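Local coordinates for type IV pilus biogenesis protein PilB (Streptococcus sanguinis, PDB 7B7P) that is a minor pilin of type IV pili that carries a von Willebrand factor A-like module and has a direct role in adhesion, at residues S39-S44 with W52-L57; G61-N66 with V78-T83; S347-G352 with T384-E389; K363-I368 with G390-K395. One frame throughout, in Å; residues are numbered along the deposited sequence.

Interaction 1. Residues S39-S44 with W52-L57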
loop_
_atom_site.group_PDB
_atom_site.type_symbol
_atom_site.label_atom_id
_atom_site.label_comp_id
_atom_site.label_asym_id
_atom_site.label_seq_id
_atom_site.Cartn_x
_atom_site.Cartn_y
_atom_site.Cartn_z
ATOM N N SER A 39 -17.656 3.297 16.523
ATOM C CA SER A 39 -16.430 3.332 17.310
ATOM C C SER A 39 -15.742 4.693 17.219
ATOM O O SER A 39 -15.099 5.122 18.185
ATOM C CB SER A 39 -15.488 2.211 16.861
ATOM O OG SER A 39 -14.502 2.686 15.961
ATOM N N LYS A 40 -15.878 5.394 16.088
ATOM C CA LYS A 40 -15.320 6.732 15.928
ATOM C C LYS A 40 -16.390 7.822 15.890
ATOM O O LYS A 40 -16.103 8.938 15.450
ATOM C CB LYS A 40 -14.447 6.813 14.673
ATOM C CG LYS A 40 -13.263 5.863 14.670
ATOM C CD LYS A 40 -12.111 6.393 13.823
ATOM C CE LYS A 40 -10.769 6.085 14.489
ATOM N NZ LYS A 40 -9.598 6.590 13.708
ATOM N N PHE A 41 -17.615 7.527 16.331
ATOM C CA PHE A 41 -18.625 8.563 16.537
ATOM C C PHE A 41 -19.697 8.033 17.481
ATOM O O PHE A 41 -20.265 6.964 17.236
ATOM C CB PHE A 41 -19.253 9.014 15.210
ATOM C CG PHE A 41 -20.190 10.178 15.352
ATOM C CD1 PHE A 41 -19.706 11.472 15.388
ATOM C CD2 PHE A 41 -21.554 9.974 15.462
ATOM C CE1 PHE A 41 -20.566 12.543 15.527
ATOM C CE2 PHE A 41 -22.420 11.035 15.599
ATOM C CZ PHE A 41 -21.926 12.322 15.629
ATOM N N LYS A 42 -19.964 8.775 18.562
ATOM C CA LYS A 42 -20.945 8.359 19.563
ATOM C C LYS A 42 -21.946 9.459 19.907
ATOM O O LYS A 42 -22.723 9.298 20.856
ATOM C CB LYS A 42 -20.240 7.888 20.847
ATOM C CG LYS A 42 -18.949 7.102 20.614
ATOM C CD LYS A 42 -19.182 5.611 20.844
ATOM C CE LYS A 42 -17.913 4.879 21.244
ATOM N NZ LYS A 42 -18.203 3.765 22.185
ATOM N N GLY A 43 -21.972 10.550 19.147
ATOM C CA GLY A 43 -22.610 11.786 19.566
ATOM C C GLY A 43 -21.510 12.771 19.899
ATOM O O GLY A 43 -20.458 12.740 19.255
ATOM N N SER A 44 -21.731 13.658 20.867
ATOM C CA SER A 44 -20.610 14.254 21.587
ATOM C C SER A 44 -19.575 15.015 20.751
ATOM O O SER A 44 -19.787 15.310 19.571
ATOM C CB SER A 44 -19.904 13.131 22.353
ATOM O OG SER A 44 -18.508 13.354 22.448
ATOM N N TRP A 52 -11.286 17.391 11.266
ATOM C CA TRP A 52 -12.329 16.705 10.520
ATOM C C TRP A 52 -13.690 17.171 11.019
ATOM O O TRP A 52 -13.947 17.173 12.229
ATOM C CB TRP A 52 -12.188 15.188 10.659
ATOM C CG TRP A 52 -10.998 14.693 9.921
ATOM C CD1 TRP A 52 -9.762 14.446 10.437
ATOM C CD2 TRP A 52 -10.911 14.420 8.513
ATOM N NE1 TRP A 52 -8.913 14.025 9.441
ATOM C CE2 TRP A 52 -9.593 14.004 8.251
ATOM C CE3 TRP A 52 -11.823 14.478 7.455
ATOM C CZ2 TRP A 52 -9.162 13.645 6.975
ATOM C CZ3 TRP A 52 -11.394 14.121 6.186
ATOM C CH2 TRP A 52 -10.075 13.709 5.958
ATOM N N SER A 53 -14.544 17.585 10.088
ATOM C CA SER A 53 -15.934 17.895 10.388
ATOM C C SER A 53 -16.781 16.628 10.290
ATOM O O SER A 53 -16.445 15.692 9.563
ATOM C CB SER A 53 -16.448 18.965 9.434
ATOM O OG SER A 53 -15.421 19.899 9.162
ATOM N N TYR A 54 -17.874 16.593 11.049
ATOM C CA TYR A 54 -18.665 15.380 11.204
ATOM C C TYR A 54 -20.153 15.667 11.035
ATOM O O TYR A 54 -20.626 16.770 11.317
ATOM C CB TYR A 54 -18.445 14.725 12.579
ATOM C CG TYR A 54 -17.065 14.145 12.818
ATOM C CD1 TYR A 54 -15.953 14.968 12.969
ATOM C CD2 TYR A 54 -16.879 12.774 12.925
ATOM C CE1 TYR A 54 -14.696 14.437 13.202
ATOM C CE2 TYR A 54 -15.629 12.239 13.157
ATOM C CZ TYR A 54 -14.540 13.076 13.295
ATOM O OH TYR A 54 -13.293 12.545 13.521
ATOM N N ILE A 55 -20.886 14.652 10.575
ATOM C CA ILE A 55 -22.344 14.629 10.618
ATOM C C ILE A 55 -22.765 13.307 11.241
ATOM O O ILE A 55 -22.259 12.245 10.861
ATOM C CB ILE A 55 -22.978 14.780 9.223
ATOM C CG1 ILE A 55 -22.598 16.104 8.584
ATOM C CG2 ILE A 55 -24.492 14.675 9.312
ATOM C CD1 ILE A 55 -22.853 16.129 7.099
ATOM N N GLY A 56 -23.694 13.364 12.181
ATOM C CA GLY A 56 -24.175 12.151 12.808
ATOM C C GLY A 56 -25.234 12.489 13.829
ATOM O O GLY A 56 -25.468 13.657 14.156
ATOM N N LEU A 57 -25.871 11.438 14.332
ATOM C CA LEU A 57 -26.953 11.601 15.285
ATOM C C LEU A 57 -26.429 11.991 16.666
ATOM O O LEU A 57 -25.268 11.752 17.025
ATOM C CB LEU A 57 -27.765 10.317 15.397
ATOM C CG LEU A 57 -28.808 10.107 14.303
ATOM C CD1 LEU A 57 -29.919 9.210 14.827
ATOM C CD2 LEU A 57 -29.345 11.443 13.822
#

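Interaction 2. Residues G61-N66 with V78-T83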
loop_
_atom_site.group_PDB
_atom_site.type_symbol
_atom_site.label_atom_id
_atom_site.label_comp_id
_atom_site.label_asym_id
_atom_site.label_seq_id
_atom_site.Cartn_x
_atom_site.Cartn_y
_atom_site.Cartn_z
ATOM N N GLY A 61 -30.057 10.496 20.263
ATOM C CA GLY A 61 -30.555 9.909 19.039
ATOM C C GLY A 61 -31.689 10.658 18.387
ATOM O O GLY A 61 -32.335 10.116 17.486
ATOM N N LYS A 62 -31.948 11.896 18.799
ATOM C CA LYS A 62 -33.155 12.604 18.402
ATOM C C LYS A 62 -32.876 13.790 17.501
ATOM O O LYS A 62 -33.819 14.478 17.091
ATOM C CB LYS A 62 -33.921 13.060 19.649
ATOM C CG LYS A 62 -34.037 11.960 20.696
ATOM C CD LYS A 62 -35.304 12.046 21.529
ATOM C CE LYS A 62 -35.154 13.045 22.660
ATOM N NZ LYS A 62 -36.403 13.142 23.456
ATOM N N LYS A 63 -31.613 14.043 17.172
ATOM C CA LYS A 63 -31.265 15.178 16.336
ATOM C C LYS A 63 -30.131 14.794 15.390
ATOM O O LYS A 63 -29.213 14.061 15.767
ATOM C CB LYS A 63 -30.894 16.382 17.215
ATOM C CG LYS A 63 -32.062 17.319 17.538
ATOM C CD LYS A 63 -32.857 17.676 16.287
ATOM C CE LYS A 63 -34.338 17.871 16.582
ATOM N NZ LYS A 63 -35.103 17.976 15.296
ATOM N N VAL A 64 -30.222 15.255 14.145
ATOM C CA VAL A 64 -29.128 15.123 13.186
ATOM C C VAL A 64 -28.260 16.361 13.328
ATOM O O VAL A 64 -28.737 17.480 13.109
ATOM C CB VAL A 64 -29.636 14.992 11.741
ATOM C CG1 VAL A 64 -28.446 15.018 10.766
ATOM C CG2 VAL A 64 -30.483 13.742 11.553
ATOM N N MET A 65 -26.987 16.176 13.677
ATOM C CA MET A 65 -26.132 17.329 13.920
ATOM C C MET A 65 -24.864 17.301 13.089
ATOM O O MET A 65 -24.479 16.292 12.492
ATOM C CB MET A 65 -25.795 17.480 15.404
ATOM C CG MET A 65 -26.886 18.298 16.074
ATOM S SD MET A 65 -27.288 17.788 17.724
ATOM C CE MET A 65 -27.386 16.046 17.397
ATOM N N ASN A 66 -24.222 18.461 13.085
ATOM C CA ASN A 66 -23.155 18.796 12.156
ATOM C C ASN A 66 -22.073 19.517 12.957
ATOM O O ASN A 66 -22.231 20.696 13.286
ATOM C CB ASN A 66 -23.710 19.661 11.035
ATOM C CG ASN A 66 -22.662 20.075 10.041
ATOM O OD1 ASN A 66 -21.676 19.372 9.829
ATOM N ND2 ASN A 66 -22.878 21.218 9.403
ATOM N N VAL A 78 -21.061 22.939 16.914
ATOM C CA VAL A 78 -22.200 22.032 17.045
ATOM C C VAL A 78 -23.497 22.730 16.632
ATOM O O VAL A 78 -23.979 23.636 17.321
ATOM C CB VAL A 78 -22.288 21.466 18.483
ATOM C CG1 VAL A 78 -22.137 22.568 19.543
ATOM C CG2 VAL A 78 -23.589 20.703 18.688
ATOM N N SER A 79 -24.066 22.312 15.497
ATOM C CA SER A 79 -25.321 22.843 14.978
ATOM C C SER A 79 -26.208 21.700 14.506
ATOM O O SER A 79 -25.725 20.767 13.856
ATOM C CB SER A 79 -25.078 23.814 13.817
ATOM O OG SER A 79 -26.283 24.077 13.120
ATOM N N GLU A 80 -27.505 21.779 14.816
ATOM C CA GLU A 80 -28.440 20.785 14.305
ATOM C C GLU A 80 -28.750 21.057 12.841
ATOM O O GLU A 80 -29.015 22.200 12.456
ATOM C CB GLU A 80 -29.737 20.766 15.111
ATOM C CG GLU A 80 -30.644 19.621 14.679
ATOM C CD GLU A 80 -32.070 20.045 14.287
ATOM O OE1 GLU A 80 -32.493 21.174 14.622
ATOM O OE2 GLU A 80 -32.760 19.258 13.597
ATOM N N LEU A 81 -28.704 20.000 12.027
ATOM C CA LEU A 81 -29.090 20.068 10.622
ATOM C C LEU A 81 -30.584 19.796 10.536
ATOM O O LEU A 81 -31.037 18.672 10.785
ATOM C CB LEU A 81 -28.291 19.070 9.794
ATOM C CG LEU A 81 -26.983 19.662 9.277
ATOM C CD1 LEU A 81 -26.164 18.584 8.637
ATOM C CD2 LEU A 81 -27.267 20.775 8.295
ATOM N N GLY A 82 -31.345 20.820 10.200
ATOM C CA GLY A 82 -32.785 20.777 10.264
ATOM C C GLY A 82 -33.306 22.112 10.729
ATOM O O GLY A 82 -32.575 23.102 10.785
ATOM N N THR A 83 -34.592 22.138 11.072
ATOM C CA THR A 83 -35.228 23.391 11.468
ATOM C C THR A 83 -36.112 23.291 12.704
ATOM O O THR A 83 -36.337 24.322 13.346
ATOM C CB THR A 83 -36.072 23.962 10.309
ATOM O OG1 THR A 83 -37.007 22.973 9.852
ATOM C CG2 THR A 83 -35.189 24.417 9.146
#

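Interaction 3. Residues S347-G352 with T384-E389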
loop_
_atom_site.group_PDB
_atom_site.type_symbol
_atom_site.label_atom_id
_atom_site.label_comp_id
_atom_site.label_asym_id
_atom_site.label_seq_id
_atom_site.Cartn_x
_atom_site.Cartn_y
_atom_site.Cartn_z
ATOM N N SER A 347 17.276 -20.108 0.017
ATOM C CA SER A 347 17.214 -18.756 -0.527
ATOM C C SER A 347 15.918 -18.056 -0.135
ATOM O O SER A 347 15.910 -16.847 0.137
ATOM C CB SER A 347 17.372 -18.817 -2.045
ATOM O OG SER A 347 17.405 -17.509 -2.574
ATOM N N ILE A 348 14.812 -18.792 -0.130
ATOM C CA ILE A 348 13.538 -18.210 0.254
ATOM C C ILE A 348 13.508 -17.955 1.756
ATOM O O ILE A 348 12.985 -16.935 2.215
ATOM C CB ILE A 348 12.391 -19.132 -0.209
ATOM C CG1 ILE A 348 12.258 -19.067 -1.737
ATOM C CG2 ILE A 348 11.067 -18.760 0.454
ATOM C CD1 ILE A 348 11.282 -20.073 -2.326
ATOM N N ALA A 349 14.065 -18.879 2.545
ATOM C CA ALA A 349 14.069 -18.716 3.997
ATOM C C ALA A 349 14.938 -17.545 4.425
ATOM O O ALA A 349 14.625 -16.871 5.414
ATOM C CB ALA A 349 14.553 -20.000 4.687
ATOM N N TYR A 350 16.028 -17.290 3.703
ATOM C CA TYR A 350 16.866 -16.128 3.991
ATOM C C TYR A 350 16.039 -14.855 3.962
ATOM O O TYR A 350 16.140 -14.007 4.853
ATOM C CB TYR A 350 18.011 -16.054 2.974
ATOM C CG TYR A 350 18.993 -14.912 3.181
ATOM C CD1 TYR A 350 19.270 -14.447 4.445
ATOM C CD2 TYR A 350 19.682 -14.337 2.104
ATOM C CE1 TYR A 350 20.158 -13.441 4.660
ATOM C CE2 TYR A 350 20.597 -13.334 2.306
ATOM C CZ TYR A 350 20.837 -12.893 3.602
ATOM O OH TYR A 350 21.735 -11.883 3.854
ATOM N N ALA A 351 15.201 -14.711 2.934
ATOM C CA ALA A 351 14.367 -13.526 2.810
ATOM C C ALA A 351 13.368 -13.436 3.961
ATOM O O ALA A 351 13.049 -12.343 4.441
ATOM C CB ALA A 351 13.660 -13.551 1.455
ATOM N N GLY A 352 12.863 -14.573 4.425
ATOM C CA GLY A 352 11.989 -14.544 5.580
ATOM C C GLY A 352 12.727 -14.156 6.852
ATOM O O GLY A 352 12.213 -13.384 7.667
ATOM N N THR A 384 6.947 -14.150 -1.392
ATOM C CA THR A 384 6.124 -13.141 -0.734
ATOM C C THR A 384 5.573 -13.656 0.594
ATOM O O THR A 384 5.655 -12.971 1.625
ATOM C CB THR A 384 4.985 -12.737 -1.677
ATOM O OG1 THR A 384 5.538 -12.303 -2.931
ATOM C CG2 THR A 384 4.122 -11.638 -1.074
ATOM N N ASP A 385 5.022 -14.873 0.583
ATOM C CA ASP A 385 4.446 -15.446 1.793
ATOM C C ASP A 385 5.496 -15.595 2.889
ATOM O O ASP A 385 5.211 -15.339 4.063
ATOM C CB ASP A 385 3.818 -16.805 1.484
ATOM C CG ASP A 385 2.602 -16.708 0.572
ATOM O OD1 ASP A 385 2.085 -15.583 0.337
ATOM O OD2 ASP A 385 2.143 -17.782 0.106
ATOM N N ARG A 386 6.712 -16.027 2.529
ATOM C CA ARG A 386 7.779 -16.107 3.522
ATOM C C ARG A 386 8.143 -14.722 4.052
ATOM O O ARG A 386 8.305 -14.538 5.263
ATOM C CB ARG A 386 9.015 -16.802 2.943
ATOM C CG ARG A 386 9.873 -17.458 3.999
ATOM C CD ARG A 386 9.152 -18.649 4.607
ATOM N NE ARG A 386 8.979 -19.666 3.576
ATOM C CZ ARG A 386 9.819 -20.679 3.405
ATOM N NH1 ARG A 386 10.861 -20.816 4.230
ATOM N NH2 ARG A 386 9.615 -21.546 2.421
ATOM N N ILE A 387 8.264 -13.731 3.164
ATOM C CA ILE A 387 8.501 -12.360 3.620
ATOM C C ILE A 387 7.395 -11.921 4.586
ATOM O O ILE A 387 7.648 -11.162 5.531
ATOM C CB ILE A 387 8.628 -11.409 2.401
ATOM C CG1 ILE A 387 9.891 -11.720 1.569
ATOM C CG2 ILE A 387 8.618 -9.922 2.830
ATOM C CD1 ILE A 387 10.011 -10.826 0.304
ATOM N N GLY A 388 6.171 -12.429 4.395
ATOM C CA GLY A 388 5.034 -12.141 5.262
ATOM C C GLY A 388 5.178 -12.639 6.695
ATOM O O GLY A 388 4.513 -12.110 7.587
ATOM N N GLU A 389 6.045 -13.624 6.943
ATOM C CA GLU A 389 6.364 -14.001 8.319
ATOM C C GLU A 389 6.906 -12.840 9.142
ATOM O O GLU A 389 6.848 -12.897 10.376
ATOM C CB GLU A 389 7.395 -15.123 8.349
ATOM C CG GLU A 389 6.885 -16.435 7.779
ATOM C CD GLU A 389 7.924 -17.519 7.917
ATOM O OE1 GLU A 389 9.120 -17.160 8.103
ATOM O OE2 GLU A 389 7.551 -18.714 7.848
#

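Interaction 4. Residues K363-I368 with G390-K395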
loop_
_atom_site.group_PDB
_atom_site.type_symbol
_atom_site.label_atom_id
_atom_site.label_comp_id
_atom_site.label_asym_id
_atom_site.label_seq_id
_atom_site.Cartn_x
_atom_site.Cartn_y
_atom_site.Cartn_z
ATOM N N LYS A 363 5.170 -0.786 6.218
ATOM C CA LYS A 363 3.733 -0.903 5.995
ATOM C C LYS A 363 3.403 -2.087 5.091
ATOM O O LYS A 363 2.524 -2.890 5.410
ATOM C CB LYS A 363 3.199 0.399 5.392
ATOM C CG LYS A 363 1.772 0.320 4.908
ATOM C CD LYS A 363 0.818 0.141 6.062
ATOM C CE LYS A 363 -0.563 0.705 5.706
ATOM N NZ LYS A 363 -1.635 -0.070 6.368
ATOM N N ARG A 364 4.102 -2.228 3.969
ATOM C CA ARG A 364 3.760 -3.304 3.042
ATOM C C ARG A 364 4.975 -3.617 2.182
ATOM O O ARG A 364 5.755 -2.721 1.841
ATOM C CB ARG A 364 2.554 -2.922 2.153
ATOM C CG ARG A 364 2.227 -3.880 0.971
ATOM C CD ARG A 364 0.984 -3.421 0.161
ATOM N NE ARG A 364 -0.090 -3.041 1.076
ATOM C CZ ARG A 364 -0.501 -1.792 1.260
ATOM N NH1 ARG A 364 0.057 -0.810 0.572
ATOM N NH2 ARG A 364 -1.450 -1.528 2.138
ATOM N N VAL A 365 5.136 -4.900 1.859
ATOM C CA VAL A 365 6.079 -5.342 0.837
ATOM C C VAL A 365 5.286 -5.801 -0.383
ATOM O O VAL A 365 4.505 -6.758 -0.303
ATOM C CB VAL A 365 7.001 -6.468 1.334
ATOM C CG1 VAL A 365 7.963 -6.887 0.204
ATOM C CG2 VAL A 365 7.761 -6.040 2.613
ATOM N N ASN A 366 5.515 -5.142 -1.513
ATOM C CA ASN A 366 4.999 -5.564 -2.808
ATOM C C ASN A 366 6.083 -6.353 -3.532
ATOM O O ASN A 366 7.223 -5.890 -3.648
ATOM C CB ASN A 366 4.575 -4.359 -3.660
ATOM C CG ASN A 366 3.257 -3.733 -3.196
ATOM O OD1 ASN A 366 2.184 -4.109 -3.664
ATOM N ND2 ASN A 366 3.343 -2.769 -2.296
ATOM N N VAL A 367 5.734 -7.548 -3.990
ATOM C CA VAL A 367 6.622 -8.372 -4.796
ATOM C C VAL A 367 6.032 -8.522 -6.192
ATOM O O VAL A 367 4.855 -8.871 -6.348
ATOM C CB VAL A 367 6.849 -9.743 -4.144
ATOM C CG1 VAL A 367 7.866 -10.557 -4.949
ATOM C CG2 VAL A 367 7.310 -9.542 -2.720
ATOM N N ILE A 368 6.860 -8.282 -7.197
ATOM C CA ILE A 368 6.468 -8.367 -8.592
ATOM C C ILE A 368 7.293 -9.463 -9.238
ATOM O O ILE A 368 8.516 -9.316 -9.395
ATOM C CB ILE A 368 6.665 -7.036 -9.323
ATOM C CG1 ILE A 368 5.890 -5.919 -8.628
ATOM C CG2 ILE A 368 6.235 -7.153 -10.779
ATOM C CD1 ILE A 368 6.320 -4.539 -9.111
ATOM N N GLY A 390 7.447 -11.801 8.497
ATOM C CA GLY A 390 7.878 -10.648 9.257
ATOM C C GLY A 390 6.767 -9.747 9.784
ATOM O O GLY A 390 7.073 -8.699 10.363
ATOM N N GLY A 391 5.484 -10.089 9.541
ATOM C CA GLY A 391 4.360 -9.436 10.186
ATOM C C GLY A 391 3.744 -8.259 9.450
ATOM O O GLY A 391 2.714 -7.750 9.902
ATOM N N MET A 392 4.339 -7.783 8.356
ATOM C CA MET A 392 3.735 -6.687 7.615
ATOM C C MET A 392 2.793 -7.236 6.541
ATOM O O MET A 392 2.793 -8.425 6.228
ATOM C CB MET A 392 4.809 -5.783 6.975
ATOM C CG MET A 392 5.595 -6.396 5.771
ATOM S SD MET A 392 6.568 -7.901 6.226
ATOM C CE MET A 392 7.798 -7.179 7.328
ATOM N N GLU A 393 2.003 -6.341 5.957
ATOM C CA GLU A 393 1.215 -6.702 4.788
ATOM C C GLU A 393 2.139 -7.041 3.627
ATOM O O GLU A 393 3.169 -6.393 3.426
ATOM C CB GLU A 393 0.289 -5.558 4.386
ATOM C CG GLU A 393 -0.868 -5.332 5.344
ATOM C CD GLU A 393 -1.754 -4.147 4.933
ATOM O OE1 GLU A 393 -1.582 -3.609 3.806
ATOM O OE2 GLU A 393 -2.640 -3.768 5.734
ATOM N N THR A 394 1.774 -8.067 2.866
ATOM C CA THR A 394 2.483 -8.411 1.643
ATOM C C THR A 394 1.485 -8.644 0.523
ATOM O O THR A 394 0.328 -8.992 0.759
ATOM C CB THR A 394 3.344 -9.661 1.790
ATOM O OG1 THR A 394 2.493 -10.795 2.003
ATOM C CG2 THR A 394 4.339 -9.517 2.940
ATOM N N LYS A 395 1.955 -8.468 -0.704
ATOM C CA LYS A 395 1.111 -8.652 -1.875
ATOM C C LYS A 395 1.988 -9.086 -3.038
ATOM O O LYS A 395 2.923 -8.370 -3.418
ATOM C CB LYS A 395 0.362 -7.360 -2.203
ATOM C CG LYS A 395 -0.593 -7.450 -3.378
ATOM C CD LYS A 395 -0.870 -6.031 -3.904
ATOM C CE LYS A 395 -1.523 -6.008 -5.287
ATOM N NZ LYS A 395 -2.666 -6.951 -5.359
#

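Interaction 1. Residues S39-S44 with W52-L57
Phe41 and Tyr54 are the main side chains where the loop after strand 32-36 folds back against strand 53-57 of the mixed sheet in the pilin module. Tyr54 is the first residue of strand 53-57 to touch the loop. Its CG is anti to the carbonyl carbon (chi1 -68°), which stands the ring beside Phe41. The two side chains run antiparallel past each other, with Phe41 CD1 4.0 Å from Tyr54 CD2. Tyr54 CE2 lies at the same distance, 4.0 Å, from the backbone oxygen Lys40 O. The phenol oxygen bonds to the backbone N of Thr49, while the amine of Lys40 bonds to the carbonyl of Pro426. Gly56 follows, and its lack of a side chain lets the Phe41 ring approach the backbone: Phe41 CE2 is 3.5 Å from Gly56 CA. Ala148 of strand 148-152 also touches Phe41. At Leu57 the contact passes to the main chain, because the methyl end of this residue packs on Val64 and Leu91 instead of on the loop. Gly43 CA packs 3.7 Å from Leu57 O, and Gly43 N sits over one face of the Phe41 ring, offset toward the rim. The same Leu57 O meets the edge of that ring, near its plane, 3.3 Å from Phe41 CE2.

Interaction 2. Residues G61-N66 with V78-T83
A β-hairpin of strands 64-67 and 79-80 pairs Met65 with Glu80 as an antiparallel non-hydrogen-bonded pair and Asn66 with Ser79 as a hydrogen-bonded one. In the latter, Asn66 N donates to Ser79 O at 2.9 Å and Ser79 N returns a longer bond to Asn66 O. Past the Met65-Glu80 pair, Leu81 N reaches Val64 O at 2.7 Å. Met65 CG lies against the opposite backbone, 3.4 Å from Glu80 CA. Leu81 CD1 packs 3.6 Å from Asn66 CB, and Leu81 CB meets Val64 CG1. The charged pair is Lys63 and Glu80. Glu80 CG points anti to the backbone N (chi1 -173°), and a bend at chi2 brings the carboxylate back to the lysine chain. Lys63 NZ forms a salt bridge with Glu80 OE2 at 3.2 Å, approaching from above the carboxylate plane. The lysine chain also lies against the carboxylate, with Lys63 CD 3.1 Å from Glu80 OE2. The same amine donates to the carbonyl of Lys84, which gives it a second partner. Strand 79-80 is the outermost of the sheet on this side, and strand 53-57 flanks strand 64-67 on the other. Helix 9-27 packs on the hairpin, with Ser19 and Val23 against Val64, and Tyr22 against Leu81.

Interaction 3. Residues S347-G352 with T384-E389
Arg386 lies against Ile348, Ala349 and Gly352 where two helices of the von Willebrand factor A-like module, 341-358 and 380-388, pack side by side. Their short segments run in roughly the same direction, with axes 8.0 Å apart at closest and a signed crossing angle of -36°. The spacing is close because small residues line one side: Gly352 has no side chain, and Ala349 and Ala351 present single methyl groups. Apolar packing is modest. Ala351 CB touches Ile387 CG1 at 4.2 Å, and Ile387 also reaches Leu262 of helix 258-270 and Val365 of strand 364-370, joining the helix pair to the sheet beneath. The larger share is carried by the arginine, through both its methylenes and its flat end. Bends at chi2 and chi3 (69° and 65°) lay the guanidinium against helix 341-358, near Ile348 and Ala349. The Ile348 side chain runs roughly perpendicular to that of Arg386 and places CG2 over one guanidinium face, offset toward the rim, with Ile348 CG2 3.7 Å from Arg386 CZ. Arg386 NH1 is 3.8 Å from Ala349 CB, an oblique approach. That nitrogen also forms a salt bridge with Glu345, one turn before Ala349 on helix 341-358, so the charge is answered by the helix it packs against. Contacts to main-chain atoms complete the interface. Ser355 OG, later on helix 341-358, hydrogen-bonds Ile387 O. Gly352 CA meets Arg386 O at 3.7 Å, and Arg386 CG rests 3.6 Å from Ile348 O, a carbonyl already taken by Gly352 N in its own helix.

Interaction 4. Residues K363-I368 with G390-K395
Arg364 reaches over Glu393 on the neighbouring strand, and most of its side chain meets that residue. Arg364 CB lies 3.7 Å from Glu393 O, and CG stays near the same carbonyl. The chain runs straight until chi3 (-45°), where it bends and carries the guanidinium to the glutamate carboxylate. Arg364 NE makes a weak bond to Glu393 OE1 at 3.2 Å. Arg364 NH2 makes the firmer one to Glu393 OE1, 2.7 Å with an N-H...O angle of 146°, meeting it nearly along its C-O axis. NE, weakly, and NH2 thus share one oxygen at the guanidinium edge, the two planes being 35° apart. NH1 forms a salt bridge with Asp419 of helix 402-424, a second carboxylate for the same charge. Lys363 NZ approaches the other oxygen, Glu393 OE2, in a long salt bridge of 3.9 Å. Behind these charges runs a parallel ladder, the strand pair of a β-α-β crossover in which helix 380-388 links strand 364-370 to strand 393-399. Glu393 O accepts from Val365 N, Val365 O accepts from Lys395 N, and Lys395 O receives Val367 N at 3.0 Å. On the face of Val365 and Thr394, Val365 CG2 packs 3.8 Å from Met392 CG; Met266 of helix 258-270 touches both Val365 and Met392, and Ile387 also packs on Val365. On the face shared by Arg364 and Glu393, Asn366 OD1 lies 3.6 Å from Lys395 CD.

The four contacts come in two pairs, one in each module of this bimodular pilin. Interactions 1 and 2 follow one another in the chain, with centres about 11 Å apart, and share the mixed sheet in which strands 53-57 and 64-67 are neighbours; Gly56 O and Met65 N probably bond between them. Interactions 3 and 4, centres about 10 Å apart, interleave along the chain: helix 341-358, strand 364-370, helix 380-388, strand 393-399. The centres of interactions 2 and 3 are about 53 Å apart. Interactions 1 and 2 thus belong to the pilin part, while 3 and 4 help build the von Willebrand factor A-like part, which carries the magnesium site, consistent with a role in adhesion.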